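Local coordinates for protein sortase (Actinomyces oris, PDB 5UTT) that probably acts as a class E sortase, a transpeptidase of the family that cleaves sorting signals and joins surface proteins to the cell wall of Gram-positive bacteria, at residues 21-24 against 25-29; 32-35 against 36-39; 51-54 against 55-59; 172-175 against 176-179. All coordinates share one frame; numbering follows the deposited sequence.

In the fold
This chain carries the sortase domain, an eight-stranded beta-barrel by family, and its four local contacts follow one another in series, none nested or crossed. Interaction 1 closes the turn that leads into strand 28-33, and interaction 2 closes the 3-10 turn by which the chain leaves that strand, their centres about 23 Å apart. Interaction 3 lies in the short helix 53-56, between strands 45-49 and 61-63, and touches interaction 1 through Tyr25, whose hydroxyl is hydrogen-bonded to Asp54. Interaction 4 turns the chain at the end of strand 161-174; its nearest atoms stay about 8 Å from interactions 1 and 2 and about 16 Å from interaction 3.

Interaction 1 of 4, residues 21-24 against 25-29; sequences EQVG and YGETI
Glu27 folds back over Gly24 and Val23 across a type II beta turn running from Gly24 to Glu27, just ahead of strand 28-33. Gly26 occupies the third position of the turn with a positive phi of 82°, and the turn is closed by the backbone bond from Glu27 N to Gly24 O (3.0 Å). The side chain of Glu27 begins on the same carbonyl: its CB lies 3.3 Å from Gly24 O and also packs against the CG2 methyl of Val23. CG, placed beside its own backbone N by a chi1 of -56°, comes to 3.1 Å from Gly24 O. From there the chain runs extended, which carries CD past the Gly24 peptide and sets OE1 at 2.6 Å from Gly24 N, a short but bent hydrogen bond. The N-H meets this oxygen from above the carboxylate plane, 57° out of it. The same OE1 also rests 3.3 Å from Val23 CB. Val23 CG2 reaches Ile29 CG1 at 4.1 Å, a small apolar touch with a buried residue of the strand. The Tyr25 side chain leads away from the turn toward Asp54, and the backbone of Gly26 and Glu27 pairs with Glu49 of strand 45-49. One residue thus grips the turn at two points, Glu27 accepting the Gly24 N-H through its carboxylate and giving its own N-H to the Gly24 carbonyl. Both polar groups of Gly24 are engaged, and the bond to OE1 would be expected to favour the ionised carboxylate.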
loop_
_atom_site.group_PDB
_atom_site.type_symbol
_atom_site.label_atom_id
_atom_site.label_comp_id
_atom_site.label_asym_id
_atom_site.label_seq_id
_atom_site.Cartn_x
_atom_site.Cartn_y
_atom_site.Cartn_z
ATOM N N GLU A 21 -3.172 3.195 -15.300
ATOM C CA GLU A 21 -2.144 3.045 -16.333
ATOM C C GLU A 21 -0.772 3.213 -15.689
ATOM O O GLU A 21 -0.622 4.030 -14.798
ATOM C CB GLU A 21 -2.317 4.126 -17.404
ATOM C CG GLU A 21 -3.646 4.006 -18.146
ATOM C CD GLU A 21 -3.768 4.917 -19.351
ATOM O OE1 GLU A 21 -3.021 5.934 -19.442
ATOM O OE2 GLU A 21 -4.631 4.604 -20.215
ATOM N N GLN A 22 0.203 2.427 -16.127
ATOM C CA GLN A 22 1.586 2.575 -15.669
ATOM C C GLN A 22 2.115 3.967 -15.973
ATOM O O GLN A 22 1.873 4.519 -17.044
ATOM C CB GLN A 22 2.472 1.514 -16.328
ATOM C CG GLN A 22 3.948 1.546 -15.956
ATOM C CD GLN A 22 4.653 0.286 -16.421
ATOM O OE1 GLN A 22 4.125 -0.444 -17.258
ATOM N NE2 GLN A 22 5.807 -0.015 -15.837
ATOM N N VAL A 23 2.845 4.525 -15.027
ATOM C CA VAL A 23 3.447 5.861 -15.170
ATOM C C VAL A 23 4.974 5.729 -15.107
ATOM O O VAL A 23 5.512 4.674 -14.712
ATOM C CB VAL A 23 2.953 6.860 -14.074
ATOM C CG1 VAL A 23 1.460 7.080 -14.159
ATOM C CG2 VAL A 23 3.371 6.415 -12.663
ATOM N N GLY A 24 5.672 6.813 -15.468
ATOM C CA GLY A 24 7.136 6.822 -15.415
ATOM C C GLY A 24 7.723 6.892 -14.007
ATOM O O GLY A 24 7.067 7.330 -13.042
ATOM N N TYR A 25 8.987 6.495 -13.894
ATOM C CA TYR A 25 9.669 6.461 -12.598
ATOM C C TYR A 25 9.592 7.807 -11.888
ATOM O O TYR A 25 9.835 8.858 -12.487
ATOM C CB TYR A 25 11.130 6.037 -12.769
ATOM C CG TYR A 25 11.848 5.806 -11.462
ATOM C CD1 TYR A 25 12.410 6.859 -10.749
ATOM C CD2 TYR A 25 11.961 4.549 -10.936
ATOM C CE1 TYR A 25 13.076 6.657 -9.555
ATOM C CE2 TYR A 25 12.602 4.326 -9.745
ATOM C CZ TYR A 25 13.161 5.389 -9.051
ATOM O OH TYR A 25 13.801 5.150 -7.888
ATOM N N GLY A 26 9.195 7.773 -10.630
ATOM C CA GLY A 26 9.094 8.946 -9.801
ATOM C C GLY A 26 7.827 9.769 -9.961
ATOM O O GLY A 26 7.658 10.721 -9.228
ATOM N N GLU A 27 6.916 9.375 -10.854
ATOM C CA GLU A 27 5.655 10.093 -11.036
ATOM C C GLU A 27 4.662 9.580 -9.993
ATOM O O GLU A 27 4.760 8.435 -9.537
ATOM C CB GLU A 27 5.105 9.869 -12.428
ATOM C CG GLU A 27 6.128 10.262 -13.483
ATOM C CD GLU A 27 5.628 10.167 -14.906
ATOM O OE1 GLU A 27 4.812 9.272 -15.242
ATOM O OE2 GLU A 27 6.069 11.016 -15.710
ATOM N N THR A 28 3.723 10.433 -9.605
ATOM C CA THR A 28 2.806 10.101 -8.493
ATOM C C THR A 28 1.618 9.291 -9.025
ATOM O O THR A 28 1.063 9.606 -10.099
ATOM C CB THR A 28 2.340 11.354 -7.768
ATOM O OG1 THR A 28 3.504 12.069 -7.279
ATOM C CG2 THR A 28 1.423 11.044 -6.589
ATOM N N ILE A 29 1.277 8.264 -8.276
ATOM C CA ILE A 29 0.140 7.352 -8.607
ATOM C C ILE A 29 -1.076 7.750 -7.769
ATOM O O ILE A 29 -2.239 7.652 -8.216
ATOM C CB ILE A 29 0.516 5.900 -8.284
ATOM C CG1 ILE A 29 1.793 5.479 -9.021
ATOM C CG2 ILE A 29 -0.668 4.973 -8.621
ATOM C CD1 ILE A 29 2.251 4.056 -8.757
#

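Interaction 2 of 4, residues 32-35 against 36-39; sequences LVVP and KWYG
The end of strand 28-33 passes into a short 3-10 turn here, and Val34, Pro35, Trp37 and Tyr38 hold the two together. The turn is defined by two successive i to i+3 bonds: Trp37 N donates to Val34 O at 2.8 Å, and Tyr38 N to Pro35 O at 3.2 Å. In both, the donor stands well above the plane of the carbonyl. Val34 O also takes a hydrogen bond from Asn43 ND2. Folding the backbone this way lays the indole of Trp37 against Val34, whose CB and both methyls lie over one face at nearly the same height. Val34 CB stands 3.6 Å above the ring plane near its rim, touching CE3 and CD2. CG2 reaches further over the six-membered ring, forming a CH-pi contact 4.0 Å from its centroid and 23° off the normal, while CG1 lies nearer CD2 and CE2. With CG1 anti to the backbone N (chi1 177°) and CG2 anti to the carbonyl carbon, both methyls face the indole. Leu32 CD2 adds a looser contact with Trp37 CZ3 at 4.3 Å. On the other side of the backbone, Tyr38 comes against Pro35: its CD2 is 3.4 Å from Pro35 O, and its far end meets Val33 CG1, 3.8 Å from Tyr38 OH. The polar tips are held elsewhere, Trp37 NE1 by Arg91 O, Tyr38 OH by Leu184 N and Lys36 NZ by Asp99. Leu32 and Trp37 pack on Leu146 of strand 142-150, whereas Pro35 rests on Glu100 and Ile102 of strand 100-104, where Val33 pairs with Ile102.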
loop_
_atom_site.group_PDB
_atom_site.type_symbol
_atom_site.label_atom_id
_atom_site.label_comp_id
_atom_site.label_asym_id
_atom_site.label_seq_id
_atom_site.Cartn_x
_atom_site.Cartn_y
_atom_site.Cartn_z
ATOM N N LEU A 32 -1.676 7.212 -0.081
ATOM C CA LEU A 32 -2.014 6.133 0.811
ATOM C C LEU A 32 -2.672 6.679 2.063
ATOM O O LEU A 32 -2.114 7.532 2.740
ATOM C CB LEU A 32 -0.776 5.340 1.216
ATOM C CG LEU A 32 -0.935 4.105 2.097
ATOM C CD1 LEU A 32 -1.711 2.992 1.384
ATOM C CD2 LEU A 32 0.437 3.630 2.561
ATOM N N VAL A 33 -3.823 6.139 2.398
ATOM C CA VAL A 33 -4.508 6.502 3.657
ATOM C C VAL A 33 -4.767 5.207 4.440
ATOM O O VAL A 33 -5.392 4.263 3.942
ATOM C CB VAL A 33 -5.810 7.278 3.398
ATOM C CG1 VAL A 33 -6.554 7.489 4.688
ATOM C CG2 VAL A 33 -5.537 8.615 2.711
ATOM N N VAL A 34 -4.282 5.150 5.676
ATOM C CA VAL A 34 -4.552 3.992 6.530
ATOM C C VAL A 34 -5.277 4.506 7.783
ATOM O O VAL A 34 -4.665 5.201 8.616
ATOM C CB VAL A 34 -3.256 3.252 6.877
ATOM C CG1 VAL A 34 -3.548 2.085 7.822
ATOM C CG2 VAL A 34 -2.507 2.814 5.610
ATOM N N PRO A 35 -6.549 4.160 7.964
ATOM C CA PRO A 35 -7.289 4.734 9.112
ATOM C C PRO A 35 -6.694 4.505 10.508
ATOM O O PRO A 35 -6.795 5.367 11.385
ATOM C CB PRO A 35 -8.648 4.070 8.974
ATOM C CG PRO A 35 -8.805 3.897 7.505
ATOM C CD PRO A 35 -7.462 3.411 7.061
ATOM N N LYS A 36 -5.999 3.393 10.709
ATOM C CA LYS A 36 -5.282 3.191 11.984
ATOM C C LYS A 36 -4.057 4.085 12.222
ATOM O O LYS A 36 -3.417 3.986 13.282
ATOM C CB LYS A 36 -4.855 1.757 12.106
ATOM C CG LYS A 36 -6.032 0.875 12.502
ATOM C CD LYS A 36 -5.514 -0.347 13.197
ATOM C CE LYS A 36 -6.579 -1.045 14.006
ATOM N NZ LYS A 36 -6.066 -2.409 14.279
ATOM N N TRP A 37 -3.682 4.858 11.233
ATOM C CA TRP A 37 -2.547 5.755 11.340
ATOM C C TRP A 37 -2.995 7.196 11.544
ATOM O O TRP A 37 -2.112 8.103 11.702
ATOM C CB TRP A 37 -1.616 5.634 10.116
ATOM C CG TRP A 37 -0.921 4.307 9.993
ATOM C CD1 TRP A 37 -0.879 3.305 10.939
ATOM C CD2 TRP A 37 -0.147 3.825 8.885
ATOM N NE1 TRP A 37 -0.182 2.249 10.483
ATOM C CE2 TRP A 37 0.278 2.514 9.226
ATOM C CE3 TRP A 37 0.202 4.344 7.628
ATOM C CZ2 TRP A 37 1.058 1.740 8.375
ATOM C CZ3 TRP A 37 0.962 3.554 6.786
ATOM C CH2 TRP A 37 1.366 2.260 7.168
ATOM N N TYR A 38 -4.304 7.440 11.618
ATOM C CA TYR A 38 -4.794 8.761 12.013
ATOM C C TYR A 38 -4.241 9.037 13.414
ATOM O O TYR A 38 -4.370 8.221 14.319
ATOM C CB TYR A 38 -6.295 8.878 11.971
ATOM C CG TYR A 38 -6.863 9.121 10.598
ATOM C CD1 TYR A 38 -6.426 10.190 9.809
ATOM C CD2 TYR A 38 -7.873 8.306 10.094
ATOM C CE1 TYR A 38 -6.963 10.432 8.559
ATOM C CE2 TYR A 38 -8.413 8.534 8.849
ATOM C CZ TYR A 38 -7.981 9.596 8.090
ATOM O OH TYR A 38 -8.561 9.786 6.871
ATOM N N GLY A 39 -3.552 10.157 13.564
ATOM C CA GLY A 39 -2.980 10.530 14.852
ATOM C C GLY A 39 -1.557 10.047 15.036
ATOM O O GLY A 39 -0.883 10.454 15.989
#

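Interaction 3 of 4, residues 51-54 against 55-59; sequences TGSD and VLDQA
Gly52 O accepts both Val55 N at 3.0 Å and Leu56 N at 3.1 Å, so that Gly52, at the N-cap, opens the single helical turn 53-56. This helix is the connector of a beta-alpha-beta unit between strands 45-49 and 61-63. Of the two donors, Leu56 N lies in the carbonyl plane and Val55 N stands above it. The next bond, from Asp57 N to Ser53 O at 2.9 Å, continues the turn, and Asp57 CB sits over the same oxygen at 3.0 Å. Asp57 OD1 is hydrogen-bonded to His81 NE2. Leu56 bends back over the start of the helix, its CD1 reaching Thr51 O at 3.5 Å. Asp54 has CG between its backbone N and carbonyl carbon (chi1 55°), which swings the carboxylate toward the helix start, where OD1 is hydrogen-bonded to Tyr25 OH. Val55 CG2 lies beside that same oxygen, at 3.7 Å from Asp54 OD1, and Val55 also packs on Met48. At the far end the side chain of Gln58 returns to the helix: its NE2 donates to Asp54 O at 2.7 Å, with the acceptor close to the amide plane and the donor in the carbonyl plane.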
loop_
_atom_site.group_PDB
_atom_site.type_symbol
_atom_site.label_atom_id
_atom_site.label_comp_id
_atom_site.label_asym_id
_atom_site.label_seq_id
_atom_site.Cartn_x
_atom_site.Cartn_y
_atom_site.Cartn_z
ATOM N N THR A 51 11.258 2.478 -6.409
ATOM C CA THR A 51 11.568 2.202 -5.000
ATOM C C THR A 51 12.948 2.651 -4.613
ATOM O O THR A 51 13.425 2.261 -3.560
ATOM C CB THR A 51 11.481 0.729 -4.635
ATOM O OG1 THR A 51 12.378 -0.047 -5.470
ATOM C CG2 THR A 51 10.013 0.255 -4.757
ATOM N N GLY A 52 13.556 3.460 -5.449
ATOM C CA GLY A 52 14.804 4.110 -5.069
ATOM C C GLY A 52 14.652 5.057 -3.898
ATOM O O GLY A 52 13.549 5.525 -3.571
ATOM N N SER A 53 15.790 5.417 -3.290
ATOM C CA SER A 53 15.787 6.430 -2.212
ATOM C C SER A 53 15.341 7.817 -2.672
ATOM O O SER A 53 14.841 8.596 -1.873
ATOM C CB SER A 53 17.160 6.511 -1.557
ATOM O OG SER A 53 17.377 5.341 -0.772
ATOM N N ASP A 54 15.498 8.119 -3.945
ATOM C CA ASP A 54 14.974 9.358 -4.507
ATOM C C ASP A 54 13.460 9.478 -4.402
ATOM O O ASP A 54 12.926 10.573 -4.453
ATOM C CB ASP A 54 15.448 9.593 -5.958
ATOM C CG ASP A 54 15.124 8.428 -6.910
ATOM O OD1 ASP A 54 14.598 7.382 -6.464
ATOM O OD2 ASP A 54 15.464 8.547 -8.109
ATOM N N VAL A 55 12.773 8.339 -4.249
ATOM C CA VAL A 55 11.330 8.299 -4.005
ATOM C C VAL A 55 11.036 8.183 -2.497
ATOM O O VAL A 55 10.316 8.982 -1.914
ATOM C CB VAL A 55 10.715 7.106 -4.774
ATOM C CG1 VAL A 55 9.260 6.929 -4.391
ATOM C CG2 VAL A 55 10.899 7.270 -6.293
ATOM N N LEU A 56 11.614 7.181 -1.841
ATOM C CA LEU A 56 11.274 6.887 -0.469
ATOM C C LEU A 56 11.721 8.007 0.502
ATOM O O LEU A 56 11.100 8.187 1.547
ATOM C CB LEU A 56 11.903 5.569 -0.039
ATOM C CG LEU A 56 11.645 4.336 -0.911
ATOM C CD1 LEU A 56 12.263 3.066 -0.319
ATOM C CD2 LEU A 56 10.162 4.223 -0.991
ATOM N N ASP A 57 12.769 8.751 0.148
ATOM C CA ASP A 57 13.235 9.839 1.015
ATOM C C ASP A 57 12.307 11.020 1.006
ATOM O O ASP A 57 12.397 11.855 1.903
ATOM C CB ASP A 57 14.627 10.300 0.635
ATOM C CG ASP A 57 15.723 9.373 1.151
ATOM O OD1 ASP A 57 15.430 8.276 1.683
ATOM O OD2 ASP A 57 16.923 9.730 1.013
ATOM N N GLN A 58 11.422 11.085 0.012
ATOM C CA GLN A 58 10.383 12.106 -0.058
ATOM C C GLN A 58 9.212 11.827 0.914
ATOM O O GLN A 58 8.214 12.523 0.864
ATOM C CB GLN A 58 9.840 12.218 -1.462
ATOM C CG GLN A 58 10.850 12.629 -2.516
ATOM C CD GLN A 58 10.222 12.754 -3.889
ATOM O OE1 GLN A 58 9.319 13.572 -4.100
ATOM N NE2 GLN A 58 10.686 11.951 -4.828
ATOM N N ALA A 59 9.338 10.798 1.748
ATOM C CA ALA A 59 8.310 10.390 2.728
ATOM C C ALA A 59 7.118 9.919 1.916
ATOM O O ALA A 59 5.966 10.238 2.244
ATOM C CB ALA A 59 7.908 11.517 3.637
#

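Interaction 4 of 4, residues 172-175 against 176-179; sequences WMDR and SEGR
A chi1 of -167° swings the carboxylate of Asp174 over the turn that follows, and a chi1 of 73° places the hydroxyl of Ser176 between its own backbone N and carbonyl carbon, so that the two meet. The result is an Asx turn at the end of strand 161-174, where Asp174 OD1 accepts Ser176 N at 3.1 Å. Ser176 OG donates to the same oxygen at 3.0 Å. Both donors come from one face of the carboxylate, the hydroxyl from well above its plane and the N-H nearer the plane, on the anti side. Two bonds on OD1 restrict the carboxylate's rotation. The backbone closes the turn through Glu177 N to Asp174 O (3.0 Å). The extended Glu177 side chain crosses that of Asp174 at a slant, and their carboxylates stack with planes 26° apart, Asp174 OD2 and Glu177 OE2 separated by 3.8 Å. Such closeness of like charges may raise the proton affinity of one of them, although the two bonds to OD1 would tend to stabilise charge on Asp174. The Arg175 side chain leads away from the turn, with NH1 hydrogen-bonded to Thr105 O and NE in a salt bridge with the C-terminal carboxylate of Asn190. On the buried side Met173, packed on Trp109 of strand 108-120, bends at its last torsion under the returning chain: CE lies 3.4 Å from Arg179 N, and SD an equal 3.4 Å from Arg179 C. A water lies 2.7 Å from Arg175 O and, in a weak contact, 3.2 Å from Gly178 O.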
loop_
_atom_site.group_PDB
_atom_site.type_symbol
_atom_site.label_atom_id
_atom_site.label_comp_id
_atom_site.label_asym_id
_atom_site.label_seq_id
_atom_site.Cartn_x
_atom_site.Cartn_y
_atom_site.Cartn_z
ATOM N N TRP A 172 -14.552 -0.225 -4.323
ATOM C CA TRP A 172 -14.040 1.057 -4.801
ATOM C C TRP A 172 -15.140 2.094 -4.862
ATOM O O TRP A 172 -16.309 1.782 -4.772
ATOM C CB TRP A 172 -13.371 0.920 -6.166
ATOM C CG TRP A 172 -14.298 0.462 -7.330
ATOM C CD1 TRP A 172 -14.783 -0.800 -7.552
ATOM C CD2 TRP A 172 -14.805 1.274 -8.399
ATOM N NE1 TRP A 172 -15.548 -0.816 -8.710
ATOM C CE2 TRP A 172 -15.593 0.447 -9.229
ATOM C CE3 TRP A 172 -14.669 2.624 -8.741
ATOM C CZ2 TRP A 172 -16.217 0.933 -10.375
ATOM C CZ3 TRP A 172 -15.306 3.108 -9.852
ATOM C CH2 TRP A 172 -16.068 2.256 -10.672
ATOM N N MET A 173 -14.746 3.348 -4.978
ATOM C CA MET A 173 -15.710 4.433 -5.126
ATOM C C MET A 173 -15.219 5.425 -6.148
ATOM O O MET A 173 -14.005 5.668 -6.239
ATOM C CB MET A 173 -15.949 5.135 -3.799
ATOM C CG MET A 173 -16.416 4.238 -2.664
ATOM S SD MET A 173 -16.722 5.135 -1.119
ATOM C CE MET A 173 -18.139 6.103 -1.608
ATOM N N ASP A 174 -16.142 6.012 -6.912
ATOM C CA ASP A 174 -15.831 7.175 -7.737
ATOM C C ASP A 174 -15.598 8.351 -6.797
ATOM O O ASP A 174 -16.462 8.663 -5.992
ATOM C CB ASP A 174 -17.020 7.478 -8.667
ATOM C CG ASP A 174 -16.681 8.451 -9.766
ATOM O OD1 ASP A 174 -15.912 9.411 -9.518
ATOM O OD2 ASP A 174 -17.216 8.266 -10.889
ATOM N N ARG A 175 -14.434 8.998 -6.883
ATOM C CA ARG A 175 -14.078 10.051 -5.927
ATOM C C ARG A 175 -14.956 11.312 -6.063
ATOM O O ARG A 175 -15.074 12.106 -5.119
ATOM C CB ARG A 175 -12.606 10.416 -6.113
ATOM C CG ARG A 175 -12.043 11.414 -5.115
ATOM C CD ARG A 175 -10.597 11.731 -5.452
ATOM N NE ARG A 175 -9.947 12.514 -4.402
ATOM C CZ ARG A 175 -8.635 12.715 -4.301
ATOM N NH1 ARG A 175 -7.787 12.203 -5.196
ATOM N NH2 ARG A 175 -8.149 13.448 -3.303
ATOM N N SER A 176 -15.549 11.514 -7.233
ATOM C CA SER A 176 -16.459 12.648 -7.416
ATOM C C SER A 176 -17.831 12.389 -6.767
ATOM O O SER A 176 -18.598 13.326 -6.533
ATOM C CB SER A 176 -16.610 12.952 -8.902
ATOM O OG SER A 176 -17.392 11.979 -9.537
ATOM N N GLU A 177 -18.122 11.116 -6.484
ATOM C CA GLU A 177 -19.413 10.698 -5.940
ATOM C C GLU A 177 -19.415 10.303 -4.462
ATOM O O GLU A 177 -20.473 10.129 -3.879
ATOM C CB GLU A 177 -19.941 9.538 -6.783
ATOM C CG GLU A 177 -20.078 9.966 -8.240
ATOM C CD GLU A 177 -20.526 8.867 -9.173
ATOM O OE1 GLU A 177 -20.584 7.698 -8.734
ATOM O OE2 GLU A 177 -20.822 9.177 -10.348
ATOM N N GLY A 178 -18.247 10.189 -3.835
ATOM C CA GLY A 178 -18.221 9.775 -2.453
ATOM C C GLY A 178 -16.846 9.317 -1.999
ATOM O O GLY A 178 -15.930 9.175 -2.812
ATOM N N ARG A 179 -16.736 9.056 -0.708
ATOM C CA ARG A 179 -15.506 8.545 -0.139
ATOM C C ARG A 179 -15.823 7.607 1.038
ATOM O O ARG A 179 -16.949 7.622 1.569
ATOM C CB ARG A 179 -14.598 9.703 0.258
ATOM C CG ARG A 179 -15.013 10.394 1.531
ATOM C CD ARG A 179 -14.117 11.627 1.747
ATOM N NE ARG A 179 -14.497 12.316 2.965
ATOM C CZ ARG A 179 -14.273 13.615 3.223
ATOM N NH1 ARG A 179 -13.670 14.391 2.350
ATOM N NH2 ARG A 179 -14.675 14.124 4.366
HETATM O O HOH W 1 -14.267 11.865 -2.556
#